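Local coordinates for protein LamCAT (Aquimarina, PDB 6JHJ) that probably hydrolyses laminarin, a beta-1,3-glucan of marine algae, as a bacterial laminarinase of glycoside hydrolase family 16, at residues 51-56 and 201-206; 84-89 and 155-160. All blocks are in the same frame, centred on the assembly; numbering follows the deposited sequence.

Interaction 1: 51-56 and 201-206; sequences LVITAK and LNMAIG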
# COMPACT_ATOMS: atom_id res chain seq x y z
N LEU A 51 12.24 7.81 3.24
CA LEU A 51 12.20 6.42 3.62
C LEU A 51 12.75 5.64 2.48
O LEU A 51 12.39 5.90 1.30
CB LEU A 51 10.77 6.02 3.82
CG LEU A 51 10.53 4.53 4.06
CD1 LEU A 51 11.07 4.02 5.39
CD2 LEU A 51 9.02 4.32 3.96
N VAL A 52 13.55 4.65 2.74
CA VAL A 52 14.10 3.78 1.71
C VAL A 52 13.70 2.34 2.12
O VAL A 52 14.14 1.86 3.16
CB VAL A 52 15.59 3.85 1.57
CG1 VAL A 52 16.07 2.88 0.51
CG2 VAL A 52 16.03 5.24 1.25
N ILE A 53 12.84 1.68 1.33
CA ILE A 53 12.55 0.26 1.53
C ILE A 53 13.39 -0.47 0.47
O ILE A 53 13.18 -0.23 -0.72
CB ILE A 53 11.07 -0.08 1.38
CG1 ILE A 53 10.27 0.53 2.54
CG2 ILE A 53 10.92 -1.60 1.26
CD1 ILE A 53 8.75 0.38 2.44
N THR A 54 14.28 -1.34 0.92
CA THR A 54 15.18 -2.07 0.02
C THR A 54 14.80 -3.55 -0.01
O THR A 54 14.76 -4.20 1.05
CB THR A 54 16.63 -1.91 0.47
OG1 THR A 54 16.96 -0.52 0.56
CG2 THR A 54 17.59 -2.59 -0.51
N ALA A 55 14.46 -4.07 -1.18
CA ALA A 55 14.22 -5.49 -1.32
C ALA A 55 15.60 -6.14 -1.64
O ALA A 55 16.34 -5.58 -2.46
CB ALA A 55 13.18 -5.79 -2.41
N LYS A 56 15.90 -7.27 -1.03
CA LYS A 56 17.21 -7.92 -1.19
C LYS A 56 17.06 -9.38 -1.47
O LYS A 56 16.09 -9.99 -1.03
CB LYS A 56 18.05 -7.75 0.09
CG LYS A 56 18.32 -6.36 0.56
CD LYS A 56 18.98 -6.28 1.95
CE LYS A 56 18.91 -4.90 2.55
NZ LYS A 56 19.61 -4.95 3.86
N LEU A 201 2.80 0.54 3.97
CA LEU A 201 3.75 0.64 2.85
C LEU A 201 4.47 -0.67 2.80
O LEU A 201 4.90 -1.14 3.82
CB LEU A 201 4.74 1.75 3.09
CG LEU A 201 4.23 3.17 2.95
CD1 LEU A 201 5.26 4.12 3.51
CD2 LEU A 201 4.03 3.49 1.46
N ASN A 202 4.66 -1.21 1.62
CA ASN A 202 5.48 -2.42 1.48
C ASN A 202 5.99 -2.59 0.11
O ASN A 202 5.53 -1.91 -0.81
CB ASN A 202 4.70 -3.66 1.89
CG ASN A 202 3.66 -4.05 0.85
OD1 ASN A 202 2.59 -3.45 0.80
ND2 ASN A 202 3.94 -5.03 0.06
N MET A 203 6.96 -3.52 -0.04
CA MET A 203 7.30 -4.02 -1.34
C MET A 203 7.44 -5.54 -1.32
O MET A 203 8.31 -6.03 -0.67
CB MET A 203 8.58 -3.38 -1.87
CG MET A 203 8.99 -3.98 -3.17
SD MET A 203 10.11 -2.86 -4.13
CE MET A 203 11.39 -2.58 -2.93
N ALA A 204 6.45 -6.26 -1.87
CA ALA A 204 6.49 -7.69 -1.95
C ALA A 204 7.30 -8.16 -3.17
O ALA A 204 7.52 -7.38 -4.12
CB ALA A 204 5.09 -8.23 -2.01
N ILE A 205 7.74 -9.40 -3.11
CA ILE A 205 8.50 -10.05 -4.22
C ILE A 205 7.72 -11.30 -4.61
O ILE A 205 7.60 -12.20 -3.78
CB ILE A 205 9.91 -10.39 -3.84
CG1 ILE A 205 10.72 -9.15 -3.43
CG2 ILE A 205 10.64 -11.08 -4.98
CD1 ILE A 205 10.69 -8.00 -4.45
N GLY A 206 7.18 -11.36 -5.81
CA GLY A 206 6.42 -12.51 -6.26
C GLY A 206 5.07 -12.59 -5.64
O GLY A 206 4.74 -11.81 -4.78

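Interaction 2: 84-89 and 155-160; sequences EARIAM and TSYHIY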
# COMPACT_ATOMS: atom_id res chain seq x y z
N GLU A 84 -2.06 10.53 1.09
CA GLU A 84 -1.14 10.75 -0.04
C GLU A 84 0.25 10.40 0.32
O GLU A 84 0.68 10.55 1.49
CB GLU A 84 -1.16 12.24 -0.34
CG GLU A 84 -0.46 12.70 -1.56
CD GLU A 84 -0.83 14.15 -1.84
OE1 GLU A 84 -1.84 14.34 -2.51
OE2 GLU A 84 -0.11 15.04 -1.37
N ALA A 85 1.02 9.96 -0.69
CA ALA A 85 2.46 9.74 -0.52
C ALA A 85 3.14 10.04 -1.83
O ALA A 85 2.57 9.84 -2.91
CB ALA A 85 2.72 8.33 -0.09
N ARG A 86 4.36 10.53 -1.72
CA ARG A 86 5.22 10.79 -2.87
C ARG A 86 6.23 9.66 -2.95
O ARG A 86 6.99 9.48 -2.01
CB ARG A 86 5.93 12.13 -2.68
CG ARG A 86 6.70 12.55 -3.91
CD ARG A 86 7.00 14.02 -3.88
NE ARG A 86 7.71 14.39 -5.06
CZ ARG A 86 9.00 14.63 -5.14
NH1 ARG A 86 9.82 14.54 -4.13
NH2 ARG A 86 9.47 15.01 -6.32
N ILE A 87 6.15 8.86 -3.99
CA ILE A 87 6.87 7.58 -4.07
C ILE A 87 7.61 7.44 -5.40
O ILE A 87 7.05 7.76 -6.46
CB ILE A 87 5.87 6.40 -3.93
CG1 ILE A 87 5.03 6.50 -2.68
CG2 ILE A 87 6.57 5.05 -4.04
CD1 ILE A 87 3.99 5.41 -2.52
N ALA A 88 8.81 6.89 -5.33
CA ALA A 88 9.59 6.45 -6.48
C ALA A 88 9.86 4.99 -6.26
O ALA A 88 10.33 4.64 -5.20
CB ALA A 88 10.92 7.19 -6.55
N MET A 89 9.49 4.10 -7.17
CA MET A 89 9.60 2.65 -6.95
C MET A 89 10.34 1.97 -8.04
O MET A 89 10.39 2.43 -9.15
CB MET A 89 8.19 2.05 -6.86
CG MET A 89 7.44 1.98 -8.19
SD MET A 89 5.65 1.83 -7.95
CE MET A 89 5.23 3.52 -7.56
N THR A 155 9.78 4.76 -11.63
CA THR A 155 11.03 4.93 -10.94
C THR A 155 11.32 6.39 -10.60
O THR A 155 12.24 6.68 -9.81
CB THR A 155 12.17 4.36 -11.82
OG1 THR A 155 12.03 4.91 -13.13
CG2 THR A 155 12.12 2.91 -11.81
N SER A 156 10.57 7.31 -11.16
CA SER A 156 10.66 8.72 -10.75
C SER A 156 9.57 8.99 -9.69
O SER A 156 8.65 8.24 -9.58
CB SER A 156 10.42 9.64 -11.94
OG SER A 156 11.48 9.46 -12.87
N TYR A 157 9.72 10.06 -8.94
CA TYR A 157 8.71 10.37 -7.90
C TYR A 157 7.43 10.76 -8.54
O TYR A 157 7.39 11.60 -9.47
CB TYR A 157 9.12 11.52 -7.03
CG TYR A 157 10.24 11.27 -6.07
CD1 TYR A 157 10.04 10.54 -4.91
CD2 TYR A 157 11.53 11.74 -6.35
CE1 TYR A 157 11.08 10.32 -4.01
CE2 TYR A 157 12.56 11.53 -5.45
CZ TYR A 157 12.33 10.85 -4.29
OH TYR A 157 13.38 10.69 -3.39
N HIS A 158 6.34 10.16 -8.04
CA HIS A 158 4.99 10.58 -8.38
C HIS A 158 4.20 10.70 -7.09
O HIS A 158 4.57 10.10 -6.09
CB HIS A 158 4.34 9.60 -9.35
CG HIS A 158 4.91 9.66 -10.73
ND1 HIS A 158 5.98 8.88 -11.16
CD2 HIS A 158 4.60 10.46 -11.76
CE1 HIS A 158 6.27 9.19 -12.41
NE2 HIS A 158 5.46 10.17 -12.78
N ILE A 159 3.14 11.50 -7.10
CA ILE A 159 2.26 11.66 -5.93
C ILE A 159 1.00 10.81 -6.09
O ILE A 159 0.27 10.99 -7.04
CB ILE A 159 1.89 13.14 -5.74
CG1 ILE A 159 3.21 13.93 -5.48
CG2 ILE A 159 1.04 13.34 -4.50
CD1 ILE A 159 3.03 15.43 -5.52
N TYR A 160 0.79 9.89 -5.18
CA TYR A 160 -0.32 8.91 -5.19
C TYR A 160 -1.28 9.29 -4.09
O TYR A 160 -0.86 9.33 -2.93
CB TYR A 160 0.21 7.52 -4.97
CG TYR A 160 1.17 7.11 -6.07
CD1 TYR A 160 0.66 6.69 -7.31
CD2 TYR A 160 2.50 7.24 -5.92
CE1 TYR A 160 1.52 6.36 -8.34
CE2 TYR A 160 3.38 6.90 -6.96
CZ TYR A 160 2.86 6.49 -8.17
OH TYR A 160 3.66 6.14 -9.25
O HOH W 1 6.70 14.47 -7.86
O HOH W 2 6.38 6.41 -8.80

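Interaction 1: 51-56 and 201-206
Met203 reaches Ala55 because its CG stands anti to the backbone N (chi1 176°) and its chain bends about the CG-SD bond (chi3 55°), which carries the terminal methyl CE across to strand 50-60. There CE lies 3.7 Å from the CB of Ala55 and just as close to the carbonyl oxygen of Ile53, a van der Waals contact. The CB of Ala55 is also met by Ile205, whose CD1 comes in at 3.9 Å from farther along the strand. This is the inside of the beta-sandwich of family 16. Segments 51-56 and 201-205, on strands 50-60 and 197-205, face each other across it, 14° from parallel with axes 7.8 Å apart at closest approach, too far for backbone pairing, so the joining is done by side chains, which also touch the backbone opposite. Toward the start of both segments Ile53 meets the base of Leu201, its CD1 4.3 Å from the CB of that leucine. Leu51 and Leu201 slide past one another in opposite directions and touch by single methyls, CD2 of Leu51 at 3.8 Å from CD1 of Leu201. Asn202 points the other way, and its OD1 accepts a hydrogen bond from NE1 of Trp100, on strand 95-103.

Interaction 2: 84-89 and 155-160
The ring of Tyr157 is sandwiched: the guanidinium of Arg86 lies on one face and the methyl of Ala88 on the other. The guanidinium is nearly flat on the ring, planes 16° apart and centres 4.3 Å, but offset, giving an off-centre cation-pi contact. On the far face the CB of Ala88 makes a CH-pi contact, 4.1 Å from the ring centroid of Tyr157. Arg86 runs straight out to NE, its CG opposite the backbone N (chi1 -173°), which sets the charged end across Tyr157, while NH1 forms a salt bridge with the calcium ligand Asp226. A leucine here would probably leave Asp226 without that charged mate and take the flat cation off the face of Tyr157. The Tyr160 ring is met at its edge, close to its plane, by the carbonyl oxygen of Ile87 and by a water 2.8 Å from its own OH; the CE of Met89 comes in obliquely, 3.8 Å from its CZ. Between the two rings, which sit on opposite sides of the sheet, the strands form an antiparallel ladder. Ala85 and Tyr160 exchange two backbone bonds, and so do Ile87 and His158, the N of Tyr160 reaching the O of Ala85 at 2.9 Å with an almost straight N-H (176°). Between these pairs, Arg86 and Ile159 are a non-hydrogen-bonded pair. Strand 81-88 is thus held between two neighbours, 158-164 along one edge and 221-232 along the other, while Ala85 and Ile87 turn to Phe99 of strand 95-103, and Ile87, Met89 and Tyr160 also meet Met120 of strand 120-121.

Along the chain the order is 51-56, 84-89, 155-160, 201-206, so both halves of interaction 2 fall between those of interaction 1. Their centres are 14 Å apart and their nearest atoms about 4 Å, without touching. Strand 221-232 ties them together, bonding to strand 50-60 and to strand 81-88, and strand 95-103 pairs with 197-205 while packing against the side of segment 84-89 that carries Ala85 and Ile87. Interaction 1 therefore closes the sandwich from layer to layer, whereas interaction 2 joins neighbouring strands within one layer. The calcium ion lies near both, about 8 Å from the side chain of Leu51 and 7 Å from that of Arg86, bound by Glu11, Gly49 and Asp226.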